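Local coordinates for resiniferatoxin-binding, phosphotriesterase-related protein (Rhodobacter sphaeroides 2.4.1, PDB 3K2G), which binds two zinc ions in a TIM barrel of the phosphotriesterase family and is probably a phosphoric ester hydrolase, named for resiniferatoxin binding, at residues Ile299-Asp304 with Lys324-Arg329; Ala96-Arg101 with Gly318-Thr323; Thr31-His36 with Arg349-Ala354. All blocks are in the same frame, centred on the assembly; numbering follows the deposited sequence.

In the fold
From the N terminus, Thr31-His36 comes first, on the strand 31-32 and the turn after it, and it opens the widest loop: contact 3 closes it more than 300 residues later at the end of helix 337-352. Inside that loop, Ala96-Arg101 ends helix 85-97 and pairs with Gly318-Thr323 in contact 2. Ile299-Asp304 lies between those two segments and meets Lys324-Arg329 beyond the second, so contacts 1 and 2 cross, and both nest within contact 3. Contacts 1 and 2 share helix 321-332. Contacts 1 and 3 meet at one zinc ion, each joining a barrel strand to an outer helix.

Contact 1: Ile299-Asp304 with Lys324-Arg329; sequences ILLSHD and KHFLPR. With ZN (zinc ion), chain I.
Leu301 alone carries the strand side of this contact, its two methyls set against neighbouring residues of a helix that is itself irregular. CD2 lies 3.9 Å from Phe326 CE2, while CD1 is 4.1 Å from both Phe326 CE2 and Phe326 CD2, so the fork of the leucine meets the ring obliquely at its CD2-CE2 bond. CD1 also reaches Leu327 CD2 at a looser 4.3 Å. The Phe326 ring gets there because its CG stands anti to the backbone N (chi1 -168°), which sends the ring out from the helix; the leucine side chain crosses it at about a right angle. The helix has a wider pi-type turn at 324-326 and is kinked at Pro328, whose nitrogen has no hydrogen to give to the preceding turn. Past the kink, the bonds of Arg329 N, to Phe326 O at 2.9 Å and to His325 O at 3.3 Å, are both weak.

Strand 299-301 is the last strand of the barrel, and Leu301 also packs on Met344 of helix 337-352 and Ile287 of helix 280-292. Three residues on, the chain reaches the metal site: Asp304 OD1 binds the zinc ion at 2.3 Å, and its other oxygen, OD2, accepts a hydrogen bond of 3.0 Å from the zinc-bound water. Between these two regions, Glu35 OE2 takes hydrogen bonds from Ser302 OG and His303 N, which is consistent with holding the turn that leads to Asp304. The helix faces a second subunit elsewhere, where Lys324 NZ forms a salt bridge with Glu68 of that subunit.

The chemistry thus divides within one short segment: Leu301 sets the strand against its helix by carbon packing, whereas the residues just past it make the polar bonds, Asp304 to the zinc and Ser302 and His303 to Glu35.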
ATOM      1  N   ILE B 299      16.958 -16.950   2.312  1.00 14.02           N
ATOM      2  CA  ILE B 299      16.395 -16.619   3.617  1.00 13.26           C
ATOM      3  C   ILE B 299      16.886 -17.474   4.783  1.00 13.48           C
ATOM      4  O   ILE B 299      16.829 -18.705   4.731  1.00 13.04           O
ATOM      5  CB  ILE B 299      14.853 -16.690   3.570  1.00 14.46           C
ATOM      6  CG1 ILE B 299      14.336 -15.764   2.460  1.00 14.13           C
ATOM      7  CG2 ILE B 299      14.273 -16.284   4.925  1.00 12.80           C
ATOM      8  CD1 ILE B 299      12.839 -15.801   2.267  1.00 14.60           C
ATOM      9  N   LEU B 300      17.356 -16.804   5.837  1.00 12.34           N
ATOM     10  CA  LEU B 300      17.852 -17.464   7.045  1.00 13.03           C
ATOM     11  C   LEU B 300      17.055 -16.975   8.258  1.00 11.99           C
ATOM     12  O   LEU B 300      16.637 -15.818   8.302  1.00 11.49           O
ATOM     13  CB  LEU B 300      19.338 -17.159   7.259  1.00 12.30           C
ATOM     14  CG  LEU B 300      20.294 -17.628   6.155  1.00 11.45           C
ATOM     15  CD1 LEU B 300      21.714 -17.220   6.497  1.00  6.91           C
ATOM     16  CD2 LEU B 300      20.196 -19.143   6.004  1.00  8.95           C
ATOM     17  N   LEU B 301      16.871 -17.860   9.238  1.00 13.00           N
ATOM     18  CA  LEU B 301      16.094 -17.558  10.446  1.00 13.05           C
ATOM     19  C   LEU B 301      16.826 -17.902  11.743  1.00 11.06           C
ATOM     20  O   LEU B 301      17.464 -18.940  11.832  1.00 12.29           O
ATOM     21  CB  LEU B 301      14.797 -18.360  10.434  1.00 13.34           C
ATOM     22  CG  LEU B 301      13.883 -18.349   9.209  1.00 16.39           C
ATOM     23  CD1 LEU B 301      12.790 -19.406   9.392  1.00 15.97           C
ATOM     24  CD2 LEU B 301      13.279 -16.978   9.021  1.00 14.67           C
ATOM     25  N   SER B 302      16.710 -17.045  12.752  1.00 11.14           N
ATOM     26  CA  SER B 302      17.337 -17.313  14.049  1.00 12.41           C
ATOM     27  C   SER B 302      16.765 -16.337  15.089  1.00 11.59           C
ATOM     28  O   SER B 302      15.921 -15.508  14.739  1.00 11.46           O
ATOM     29  CB  SER B 302      18.861 -17.178  13.941  1.00 14.66           C
ATOM     30  OG  SER B 302      19.513 -18.300  14.521  1.00 12.55           O
ATOM     31  N   HIS B 303      17.200 -16.437  16.350  1.00 12.00           N
ATOM     32  CA  HIS B 303      16.692 -15.540  17.402  1.00 12.22           C
ATOM     33  C   HIS B 303      17.660 -14.440  17.833  1.00 12.22           C
ATOM     34  O   HIS B 303      17.245 -13.413  18.380  1.00 11.54           O
ATOM     35  CB  HIS B 303      16.346 -16.289  18.702  1.00 13.57           C
ATOM     36  CG  HIS B 303      15.678 -17.615  18.516  1.00 14.51           C
ATOM     37  ND1 HIS B 303      16.360 -18.743  18.113  1.00 13.08           N
ATOM     38  CD2 HIS B 303      14.410 -18.015  18.776  1.00 14.36           C
ATOM     39  CE1 HIS B 303      15.545 -19.782  18.137  1.00 14.26           C
ATOM     40  NE2 HIS B 303      14.354 -19.368  18.536  1.00 12.73           N
ATOM     41  N   ASP B 304      18.949 -14.659  17.612  1.00 11.65           N
ATOM     42  CA  ASP B 304      19.967 -13.714  18.055  1.00 14.14           C
ATOM     43  C   ASP B 304      19.864 -13.526  19.573  1.00 13.80           C
ATOM     44  O   ASP B 304      19.874 -12.403  20.086  1.00 14.12           O
ATOM     45  CB  ASP B 304      19.843 -12.351  17.364  1.00 13.83           C
ATOM     46  CG  ASP B 304      21.029 -11.445  17.672  1.00 16.53           C
ATOM     47  OD1 ASP B 304      22.104 -11.988  18.002  1.00 16.29           O
ATOM     48  OD2 ASP B 304      20.907 -10.204  17.574  1.00 15.65           O
ATOM     49  N   LYS B 324       9.737 -24.384  17.251  1.00 20.96           N
ATOM     50  CA  LYS B 324       8.459 -24.756  17.838  1.00 22.32           C
ATOM     51  C   LYS B 324       7.303 -23.803  17.557  1.00 20.90           C
ATOM     52  O   LYS B 324       6.153 -24.230  17.429  1.00 19.97           O
ATOM     53  CB  LYS B 324       8.629 -24.908  19.353  1.00 25.32           C
ATOM     54  CG  LYS B 324       7.489 -25.645  20.044  1.00 31.60           C
ATOM     55  CD  LYS B 324       7.521 -25.442  21.556  1.00 35.12           C
ATOM     56  CE  LYS B 324       8.860 -25.818  22.164  1.00 36.19           C
ATOM     57  NZ  LYS B 324       8.837 -25.593  23.636  1.00 40.20           N
ATOM     58  N   HIS B 325       7.596 -22.517  17.434  1.00 21.06           N
ATOM     59  CA  HIS B 325       6.525 -21.560  17.233  1.00 19.96           C
ATOM     60  C   HIS B 325       6.522 -20.767  15.932  1.00 19.62           C
ATOM     61  O   HIS B 325       5.460 -20.555  15.352  1.00 20.89           O
ATOM     62  CB  HIS B 325       6.486 -20.624  18.443  1.00 19.99           C
ATOM     63  CG  HIS B 325       6.239 -21.339  19.738  1.00 20.03           C
ATOM     64  ND1 HIS B 325       5.005 -21.846  20.086  1.00 21.75           N
ATOM     65  CD2 HIS B 325       7.074 -21.660  20.754  1.00 22.07           C
ATOM     66  CE1 HIS B 325       5.089 -22.444  21.260  1.00 21.27           C
ATOM     67  NE2 HIS B 325       6.334 -22.347  21.687  1.00 21.76           N
ATOM     68  N   PHE B 326       7.683 -20.341  15.453  1.00 18.28           N
ATOM     69  CA  PHE B 326       7.693 -19.570  14.220  1.00 18.95           C
ATOM     70  C   PHE B 326       7.400 -20.408  12.973  1.00 18.82           C
ATOM     71  O   PHE B 326       6.647 -19.968  12.105  1.00 18.02           O
ATOM     72  CB  PHE B 326       9.016 -18.810  14.049  1.00 18.57           C
ATOM     73  CG  PHE B 326       8.977 -17.777  12.947  1.00 19.53           C
ATOM     74  CD1 PHE B 326       8.065 -16.723  12.989  1.00 18.13           C
ATOM     75  CD2 PHE B 326       9.843 -17.865  11.860  1.00 17.36           C
ATOM     76  CE1 PHE B 326       8.018 -15.774  11.956  1.00 19.82           C
ATOM     77  CE2 PHE B 326       9.804 -16.928  10.831  1.00 18.26           C
ATOM     78  CZ  PHE B 326       8.892 -15.881  10.876  1.00 17.05           C
ATOM     79  N   LEU B 327       7.970 -21.606  12.874  1.00 18.83           N
ATOM     80  CA  LEU B 327       7.712 -22.436  11.697  1.00 21.24           C
ATOM     81  C   LEU B 327       6.197 -22.603  11.525  1.00 21.43           C
ATOM     82  O   LEU B 327       5.666 -22.403  10.433  1.00 21.94           O
ATOM     83  CB  LEU B 327       8.433 -23.789  11.817  1.00 21.34           C
ATOM     84  CG  LEU B 327       9.968 -23.685  11.939  1.00 23.52           C
ATOM     85  CD1 LEU B 327      10.596 -25.073  11.852  1.00 23.63           C
ATOM     86  CD2 LEU B 327      10.538 -22.791  10.842  1.00 23.30           C
ATOM     87  N   PRO B 328       5.476 -22.954  12.605  1.00 22.90           N
ATOM     88  CA  PRO B 328       4.020 -23.110  12.491  1.00 23.41           C
ATOM     89  C   PRO B 328       3.350 -21.806  12.011  1.00 24.46           C
ATOM     90  O   PRO B 328       2.357 -21.842  11.285  1.00 25.26           O
ATOM     91  CB  PRO B 328       3.607 -23.491  13.910  1.00 25.12           C
ATOM     92  CG  PRO B 328       4.800 -24.266  14.403  1.00 23.12           C
ATOM     93  CD  PRO B 328       5.955 -23.424  13.919  1.00 23.00           C
ATOM     94  N   ARG B 329       3.899 -20.660  12.415  1.00 23.32           N
ATOM     95  CA  ARG B 329       3.362 -19.359  12.004  1.00 22.30           C
ATOM     96  C   ARG B 329       3.571 -19.185  10.494  1.00 22.45           C
ATOM     97  O   ARG B 329       2.684 -18.711   9.790  1.00 19.61           O
ATOM     98  CB  ARG B 329       4.068 -18.226  12.762  1.00 22.34           C
ATOM     99  CG  ARG B 329       3.548 -16.820  12.459  1.00 22.23           C
ATOM    100  CD  ARG B 329       4.385 -15.755  13.169  1.00 23.44           C
ATOM    101  NE  ARG B 329       4.266 -15.830  14.626  1.00 20.83           N
ATOM    102  CZ  ARG B 329       3.223 -15.379  15.322  1.00 23.57           C
ATOM    103  NH1 ARG B 329       2.195 -14.810  14.704  1.00 19.89           N
ATOM    104  NH2 ARG B 329       3.203 -15.501  16.645  1.00 21.71           N
TER
HETATM  105 ZN    ZN I 400      24.195 -11.304  17.271  1.00 22.19          ZN
HETATM  106  O   HOH W   1      23.773  -9.391  17.165  1.00 19.45           O

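Contact 2: Ala96-Arg101 with Gly318-Thr323; sequences AAVGGR and GYAFVT
Val98 sits at the C-terminal end of helix 85-97, in a Schellman motif, and packs against the first turn of helix 321-332. The motif is defined by Gly99, the C-prime residue with positive phi (100°), and by two bonds that fold the chain back: Gly99 N to Ala96 O at 3.0 Å, and Gly100 N to Phe95 O. At this helix end the CB of Val98 points toward the other segment, where CG2 does most of the touching. That methyl is 3.8 Å from Thr323 CG2 and 4.0 Å from Thr323 CB, and it also lies 4.0 Å from Ala320 CB, so it rests between the N-cap residue and the residue three further on. Thr323 offers its methyl rather than its hydroxyl: with OG1 beside the backbone N (chi1 -56°), CG2 swings anti to that N and also comes 3.8 Å from Val98 O. The valine and threonine side chains slide past each other in opposite directions.

Ala320 has no side-chain acceptor for the N-cap position, and one backbone N-H of the first turn, that of Val322, is bonded by His303 NE2 instead. Beside the contact, Tyr319 packs on Val92 and Phe95 of helix 85-97 and bonds through OH to His36 O.

Across these two segments the meeting is apolar, resting on dispersion and partial burial, and the packing of Tyr319 adds to it.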
ATOM      1  N   ALA B  96      17.806 -28.916  20.886  1.00 22.50           N
ATOM      2  CA  ALA B  96      18.107 -30.288  20.493  1.00 24.67           C
ATOM      3  C   ALA B  96      16.864 -31.145  20.727  1.00 25.52           C
ATOM      4  O   ALA B  96      16.568 -32.057  19.954  1.00 24.51           O
ATOM      5  CB  ALA B  96      19.275 -30.821  21.313  1.00 24.89           C
ATOM      6  N   ALA B  97      16.129 -30.828  21.789  1.00 25.04           N
ATOM      7  CA  ALA B  97      14.925 -31.572  22.128  1.00 25.68           C
ATOM      8  C   ALA B  97      13.879 -31.554  21.016  1.00 25.49           C
ATOM      9  O   ALA B  97      13.062 -32.466  20.922  1.00 24.89           O
ATOM     10  CB  ALA B  97      14.325 -31.027  23.422  1.00 25.38           C
ATOM     11  N   VAL B  98      13.895 -30.514  20.182  1.00 24.99           N
ATOM     12  CA  VAL B  98      12.939 -30.409  19.084  1.00 24.76           C
ATOM     13  C   VAL B  98      13.576 -30.669  17.714  1.00 25.55           C
ATOM     14  O   VAL B  98      13.064 -30.215  16.689  1.00 23.75           O
ATOM     15  CB  VAL B  98      12.241 -29.018  19.057  1.00 25.99           C
ATOM     16  CG1 VAL B  98      11.384 -28.839  20.306  1.00 25.92           C
ATOM     17  CG2 VAL B  98      13.277 -27.908  18.957  1.00 24.34           C
ATOM     18  N   GLY B  99      14.691 -31.396  17.699  1.00 25.81           N
ATOM     19  CA  GLY B  99      15.347 -31.714  16.441  1.00 24.70           C
ATOM     20  C   GLY B  99      16.553 -30.877  16.048  1.00 24.71           C
ATOM     21  O   GLY B  99      17.164 -31.128  15.009  1.00 23.23           O
ATOM     22  N   GLY B 100      16.900 -29.884  16.857  1.00 22.23           N
ATOM     23  CA  GLY B 100      18.049 -29.055  16.538  1.00 21.85           C
ATOM     24  C   GLY B 100      19.330 -29.867  16.499  1.00 22.44           C
ATOM     25  O   GLY B 100      19.553 -30.723  17.352  1.00 21.53           O
ATOM     26  N   ARG B 101      20.182 -29.605  15.516  1.00 22.95           N
ATOM     27  CA  ARG B 101      21.431 -30.344  15.394  1.00 23.48           C
ATOM     28  C   ARG B 101      22.637 -29.423  15.483  1.00 21.28           C
ATOM     29  O   ARG B 101      23.661 -29.789  16.052  1.00 20.52           O
ATOM     30  CB  ARG B 101      21.460 -31.088  14.060  1.00 28.16           C
ATOM     31  CG  ARG B 101      20.140 -31.770  13.741  1.00 34.61           C
ATOM     32  CD  ARG B 101      20.060 -32.240  12.294  1.00 39.47           C
ATOM     33  NE  ARG B 101      18.684 -32.222  11.799  1.00 40.21           N
ATOM     34  CZ  ARG B 101      18.322 -32.583  10.571  1.00 42.56           C
ATOM     35  NH1 ARG B 101      19.234 -32.998   9.701  1.00 44.85           N
ATOM     36  NH2 ARG B 101      17.047 -32.516  10.207  1.00 43.91           N
ATOM     37  N   GLY B 318      13.976 -18.414  24.433  1.00 16.83           N
ATOM     38  CA  GLY B 318      14.982 -19.462  24.352  1.00 17.56           C
ATOM     39  C   GLY B 318      15.476 -19.731  22.942  1.00 18.64           C
ATOM     40  O   GLY B 318      15.323 -18.890  22.054  1.00 18.81           O
ATOM     41  N   TYR B 319      16.059 -20.914  22.735  1.00 18.94           N
ATOM     42  CA  TYR B 319      16.612 -21.315  21.437  1.00 17.86           C
ATOM     43  C   TYR B 319      15.716 -22.255  20.636  1.00 18.42           C
ATOM     44  O   TYR B 319      16.071 -22.626  19.520  1.00 17.04           O
ATOM     45  CB  TYR B 319      17.967 -22.016  21.619  1.00 16.79           C
ATOM     46  CG  TYR B 319      19.035 -21.197  22.300  1.00 16.16           C
ATOM     47  CD1 TYR B 319      19.622 -20.106  21.663  1.00 15.80           C
ATOM     48  CD2 TYR B 319      19.441 -21.498  23.603  1.00 16.76           C
ATOM     49  CE1 TYR B 319      20.591 -19.329  22.308  1.00 14.89           C
ATOM     50  CE2 TYR B 319      20.402 -20.727  24.256  1.00 14.62           C
ATOM     51  CZ  TYR B 319      20.970 -19.646  23.605  1.00 15.48           C
ATOM     52  OH  TYR B 319      21.912 -18.884  24.255  1.00 11.57           O
ATOM     53  N   ALA B 320      14.572 -22.652  21.187  1.00 16.69           N
ATOM     54  CA  ALA B 320      13.681 -23.565  20.468  1.00 18.03           C
ATOM     55  C   ALA B 320      12.420 -22.886  19.943  1.00 16.90           C
ATOM     56  O   ALA B 320      11.520 -23.546  19.424  1.00 15.96           O
ATOM     57  CB  ALA B 320      13.299 -24.737  21.369  1.00 18.59           C
ATOM     58  N   PHE B 321      12.367 -21.566  20.068  1.00 15.45           N
ATOM     59  CA  PHE B 321      11.208 -20.792  19.642  1.00 15.27           C
ATOM     60  C   PHE B 321      10.982 -20.801  18.126  1.00 13.77           C
ATOM     61  O   PHE B 321       9.872 -21.036  17.658  1.00 13.22           O
ATOM     62  CB  PHE B 321      11.350 -19.353  20.147  1.00 17.21           C
ATOM     63  CG  PHE B 321      10.139 -18.505  19.903  1.00 20.46           C
ATOM     64  CD1 PHE B 321       9.017 -18.619  20.720  1.00 19.06           C
ATOM     65  CD2 PHE B 321      10.114 -17.597  18.848  1.00 19.48           C
ATOM     66  CE1 PHE B 321       7.886 -17.843  20.489  1.00 18.56           C
ATOM     67  CE2 PHE B 321       8.989 -16.818  18.606  1.00 20.44           C
ATOM     68  CZ  PHE B 321       7.872 -16.940  19.432  1.00 18.55           C
ATOM     69  N   VAL B 322      12.030 -20.538  17.355  1.00 15.06           N
ATOM     70  CA  VAL B 322      11.887 -20.528  15.905  1.00 14.44           C
ATOM     71  C   VAL B 322      11.288 -21.842  15.419  1.00 14.24           C
ATOM     72  O   VAL B 322      10.317 -21.851  14.661  1.00 13.61           O
ATOM     73  CB  VAL B 322      13.248 -20.290  15.216  1.00 14.00           C
ATOM     74  CG1 VAL B 322      13.163 -20.639  13.731  1.00 14.61           C
ATOM     75  CG2 VAL B 322      13.646 -18.831  15.374  1.00 15.41           C
ATOM     76  N   THR B 323      11.859 -22.946  15.892  1.00 15.86           N
ATOM     77  CA  THR B 323      11.415 -24.284  15.508  1.00 17.12           C
ATOM     78  C   THR B 323      10.024 -24.669  15.987  1.00 19.39           C
ATOM     79  O   THR B 323       9.228 -25.220  15.228  1.00 19.79           O
ATOM     80  CB  THR B 323      12.375 -25.365  16.044  1.00 17.66           C
ATOM     81  OG1 THR B 323      13.703 -25.105  15.579  1.00 16.32           O
ATOM     82  CG2 THR B 323      11.942 -26.738  15.563  1.00 18.70           C
TER

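Contact 3: Thr31-His36 with Arg349-Ala354; sequences TLMHEH and RRVFDA. With ZN (zinc ion), chain I.
Met33, deposited as selenomethionine, folds its chain back twice to meet the last helix, with chi2 at -62° and chi3 at -52°. The double bend places SE beside the Phe352 ring and turns CE on to Val351. SE is 3.9 Å from Phe352 CE2 and 5.2 Å from the ring centroid, 69° off the ring normal; this oblique approach is a Met-aromatic contact. CE meets Val351 tip to tip, at 3.9 Å from CG1 and 4.1 Å from CG2, so both valine methyls receive it.

Strand 31-32 opens the barrel and helix 337-352 is its final helix, so the packing brings the two ends of the TIM barrel together; Met33 also touches Val104 and Glu260 of two other strands. Directly after it comes the His-X-His motif of the metallo-dependent hydrolases. His34 has CG anti to its backbone N while His36 has CG anti to its carbonyl carbon, and with these different first torsions both rings reach one zinc ion, each bound through NE2 at 2.2 Å. Glu177, Asp304 and a water complete the ligands of that ion, and Thr107 OG1 pairs with His36 ND1, which positions the ring from its second nitrogen.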
ATOM      1  N   THR B  31      19.384 -26.191  11.695  1.00 19.52           N
ATOM      2  CA  THR B  31      20.309 -25.230  12.280  1.00 17.89           C
ATOM      3  C   THR B  31      19.822 -23.813  12.570  1.00 17.56           C
ATOM      4  O   THR B  31      18.961 -23.281  11.875  1.00 16.37           O
ATOM      5  CB  THR B  31      21.545 -25.102  11.349  1.00 18.53           C
ATOM      6  OG1 THR B  31      22.139 -26.392  11.162  1.00 18.04           O
ATOM      7  CG2 THR B  31      22.572 -24.131  11.917  1.00 18.36           C
ATOM      8  N   LEU B  32      20.411 -23.213  13.606  1.00 15.37           N
ATOM      9  CA  LEU B  32      20.142 -21.831  13.974  1.00 13.09           C
ATOM     10  C   LEU B  32      21.422 -21.108  13.548  1.00 12.88           C
ATOM     11  O   LEU B  32      22.489 -21.308  14.134  1.00 10.33           O
ATOM     12  CB  LEU B  32      19.922 -21.686  15.488  1.00 11.96           C
ATOM     13  CG  LEU B  32      18.593 -22.164  16.078  1.00 12.49           C
ATOM     14  CD1 LEU B  32      18.625 -22.029  17.604  1.00 13.49           C
ATOM     15  CD2 LEU B  32      17.458 -21.328  15.505  1.00 11.84           C
HETATM   16  N   MSE B  33      21.304 -20.284  12.511  1.00 13.38           N
HETATM   17  CA  MSE B  33      22.428 -19.547  11.950  1.00 12.98           C
HETATM   18  C   MSE B  33      23.004 -18.404  12.775  1.00 12.64           C
HETATM   19  O   MSE B  33      24.112 -17.939  12.499  1.00 11.69           O
HETATM   20  CB  MSE B  33      22.039 -18.980  10.583  1.00 14.54           C
HETATM   21  CG  MSE B  33      22.018 -20.003   9.450  1.00 15.41           C
HETATM   22 SE   MSE B  33      23.692 -20.822   9.102  1.00 24.60          SE
HETATM   23  CE  MSE B  33      24.737 -19.213   8.918  1.00 11.54           C
ATOM     24  N   HIS B  34      22.279 -17.948  13.785  1.00 12.72           N
ATOM     25  CA  HIS B  34      22.785 -16.818  14.542  1.00 13.02           C
ATOM     26  C   HIS B  34      22.309 -16.783  15.988  1.00 12.65           C
ATOM     27  O   HIS B  34      21.221 -16.285  16.285  1.00 13.35           O
ATOM     28  CB  HIS B  34      22.380 -15.538  13.803  1.00 13.76           C
ATOM     29  CG  HIS B  34      23.020 -14.295  14.329  1.00 15.35           C
ATOM     30  ND1 HIS B  34      23.692 -13.411  13.515  1.00 14.77           N
ATOM     31  CD2 HIS B  34      23.052 -13.762  15.574  1.00 15.31           C
ATOM     32  CE1 HIS B  34      24.110 -12.384  14.233  1.00 17.88           C
ATOM     33  NE2 HIS B  34      23.733 -12.572  15.485  1.00 15.56           N
ATOM     34  N   GLU B  35      23.142 -17.302  16.881  1.00 12.17           N
ATOM     35  CA  GLU B  35      22.818 -17.334  18.306  1.00 13.64           C
ATOM     36  C   GLU B  35      24.073 -17.100  19.134  1.00 15.75           C
ATOM     37  O   GLU B  35      25.175 -17.468  18.722  1.00 17.30           O
ATOM     38  CB  GLU B  35      22.252 -18.698  18.703  1.00 11.75           C
ATOM     39  CG  GLU B  35      21.074 -19.189  17.888  1.00 14.78           C
ATOM     40  CD  GLU B  35      19.834 -18.325  18.053  1.00 15.30           C
ATOM     41  OE1 GLU B  35      19.664 -17.715  19.130  1.00 15.40           O
ATOM     42  OE2 GLU B  35      19.020 -18.270  17.104  1.00 15.70           O
ATOM     43  N   HIS B  36      23.911 -16.480  20.299  1.00 17.36           N
ATOM     44  CA  HIS B  36      25.045 -16.266  21.183  1.00 18.53           C
ATOM     45  C   HIS B  36      24.802 -17.193  22.361  1.00 20.16           C
ATOM     46  O   HIS B  36      23.732 -17.154  22.973  1.00 17.32           O
ATOM     47  CB  HIS B  36      25.101 -14.813  21.642  1.00 18.51           C
ATOM     48  CG  HIS B  36      25.316 -13.848  20.523  1.00 19.25           C
ATOM     49  ND1 HIS B  36      26.557 -13.607  19.977  1.00 16.92           N
ATOM     50  CD2 HIS B  36      24.436 -13.112  19.804  1.00 17.43           C
ATOM     51  CE1 HIS B  36      26.433 -12.766  18.967  1.00 19.64           C
ATOM     52  NE2 HIS B  36      25.157 -12.452  18.841  1.00 17.69           N
ATOM     53  N   ARG B 349      22.894 -24.982   5.062  1.00 16.60           N
ATOM     54  CA  ARG B 349      23.917 -25.765   4.369  1.00 17.12           C
ATOM     55  C   ARG B 349      24.449 -24.945   3.189  1.00 17.63           C
ATOM     56  O   ARG B 349      25.656 -24.914   2.933  1.00 18.10           O
ATOM     57  CB  ARG B 349      23.332 -27.088   3.867  1.00 17.22           C
ATOM     58  CG  ARG B 349      24.374 -28.082   3.351  1.00 18.68           C
ATOM     59  CD  ARG B 349      23.724 -29.362   2.866  1.00 20.75           C
ATOM     60  NE  ARG B 349      24.704 -30.324   2.363  1.00 22.29           N
ATOM     61  CZ  ARG B 349      24.388 -31.492   1.808  1.00 25.51           C
ATOM     62  NH1 ARG B 349      23.116 -31.849   1.680  1.00 23.13           N
ATOM     63  NH2 ARG B 349      25.343 -32.304   1.376  1.00 25.20           N
ATOM     64  N   ARG B 350      23.543 -24.277   2.477  1.00 17.55           N
ATOM     65  CA  ARG B 350      23.934 -23.448   1.337  1.00 17.16           C
ATOM     66  C   ARG B 350      24.934 -22.375   1.759  1.00 16.62           C
ATOM     67  O   ARG B 350      25.805 -21.990   0.986  1.00 14.03           O
ATOM     68  CB  ARG B 350      22.711 -22.768   0.708  1.00 17.55           C
ATOM     69  CG  ARG B 350      21.806 -23.700  -0.081  1.00 20.24           C
ATOM     70  CD  ARG B 350      20.671 -22.926  -0.738  1.00 21.14           C
ATOM     71  NE  ARG B 350      20.018 -23.706  -1.787  1.00 21.37           N
ATOM     72  CZ  ARG B 350      18.777 -24.178  -1.716  1.00 24.91           C
ATOM     73  NH1 ARG B 350      18.037 -23.953  -0.637  1.00 20.46           N
ATOM     74  NH2 ARG B 350      18.273 -24.872  -2.733  1.00 25.41           N
ATOM     75  N   VAL B 351      24.797 -21.875   2.981  1.00 15.96           N
ATOM     76  CA  VAL B 351      25.716 -20.854   3.457  1.00 14.60           C
ATOM     77  C   VAL B 351      27.155 -21.369   3.454  1.00 15.77           C
ATOM     78  O   VAL B 351      28.082 -20.657   3.062  1.00 12.98           O
ATOM     79  CB  VAL B 351      25.365 -20.406   4.898  1.00 16.97           C
ATOM     80  CG1 VAL B 351      26.434 -19.442   5.422  1.00 14.55           C
ATOM     81  CG2 VAL B 351      23.987 -19.745   4.911  1.00 16.30           C
ATOM     82  N   PHE B 352      27.318 -22.618   3.878  1.00 14.24           N
ATOM     83  CA  PHE B 352      28.629 -23.244   3.989  1.00 16.98           C
ATOM     84  C   PHE B 352      29.053 -24.100   2.803  1.00 16.71           C
ATOM     85  O   PHE B 352      30.220 -24.470   2.699  1.00 15.98           O
ATOM     86  CB  PHE B 352      28.655 -24.129   5.233  1.00 17.34           C
ATOM     87  CG  PHE B 352      28.463 -23.380   6.515  1.00 17.26           C
ATOM     88  CD1 PHE B 352      29.544 -22.764   7.139  1.00 17.20           C
ATOM     89  CD2 PHE B 352      27.210 -23.316   7.119  1.00 17.42           C
ATOM     90  CE1 PHE B 352      29.385 -22.093   8.348  1.00 18.04           C
ATOM     91  CE2 PHE B 352      27.036 -22.645   8.332  1.00 18.97           C
ATOM     92  CZ  PHE B 352      28.128 -22.033   8.950  1.00 17.30           C
ATOM     93  N   ASP B 353      28.116 -24.410   1.917  1.00 17.77           N
ATOM     94  CA  ASP B 353      28.413 -25.289   0.792  1.00 18.94           C
ATOM     95  C   ASP B 353      27.948 -24.745  -0.551  1.00 20.30           C
ATOM     96  O   ASP B 353      26.753 -24.732  -0.841  1.00 19.75           O
ATOM     97  CB  ASP B 353      27.748 -26.640   1.044  1.00 19.74           C
ATOM     98  CG  ASP B 353      28.295 -27.735   0.162  1.00 21.49           C
ATOM     99  OD1 ASP B 353      28.546 -27.465  -1.031  1.00 22.01           O
ATOM    100  OD2 ASP B 353      28.462 -28.865   0.666  1.00 20.04           O
ATOM    101  N   ALA B 354      28.894 -24.316  -1.381  1.00 20.67           N
ATOM    102  CA  ALA B 354      28.554 -23.776  -2.689  1.00 21.31           C
ATOM    103  C   ALA B 354      28.048 -24.833  -3.673  1.00 23.91           C
ATOM    104  O   ALA B 354      27.491 -24.489  -4.712  1.00 23.44           O
ATOM    105  CB  ALA B 354      29.759 -23.054  -3.284  1.00 22.43           C
TER
HETATM  106 ZN    ZN I 400      24.195 -11.304  17.271  1.00 22.19          ZN
HETATM  107  O   HOH W   1      23.773  -9.391  17.165  1.00 19.45           O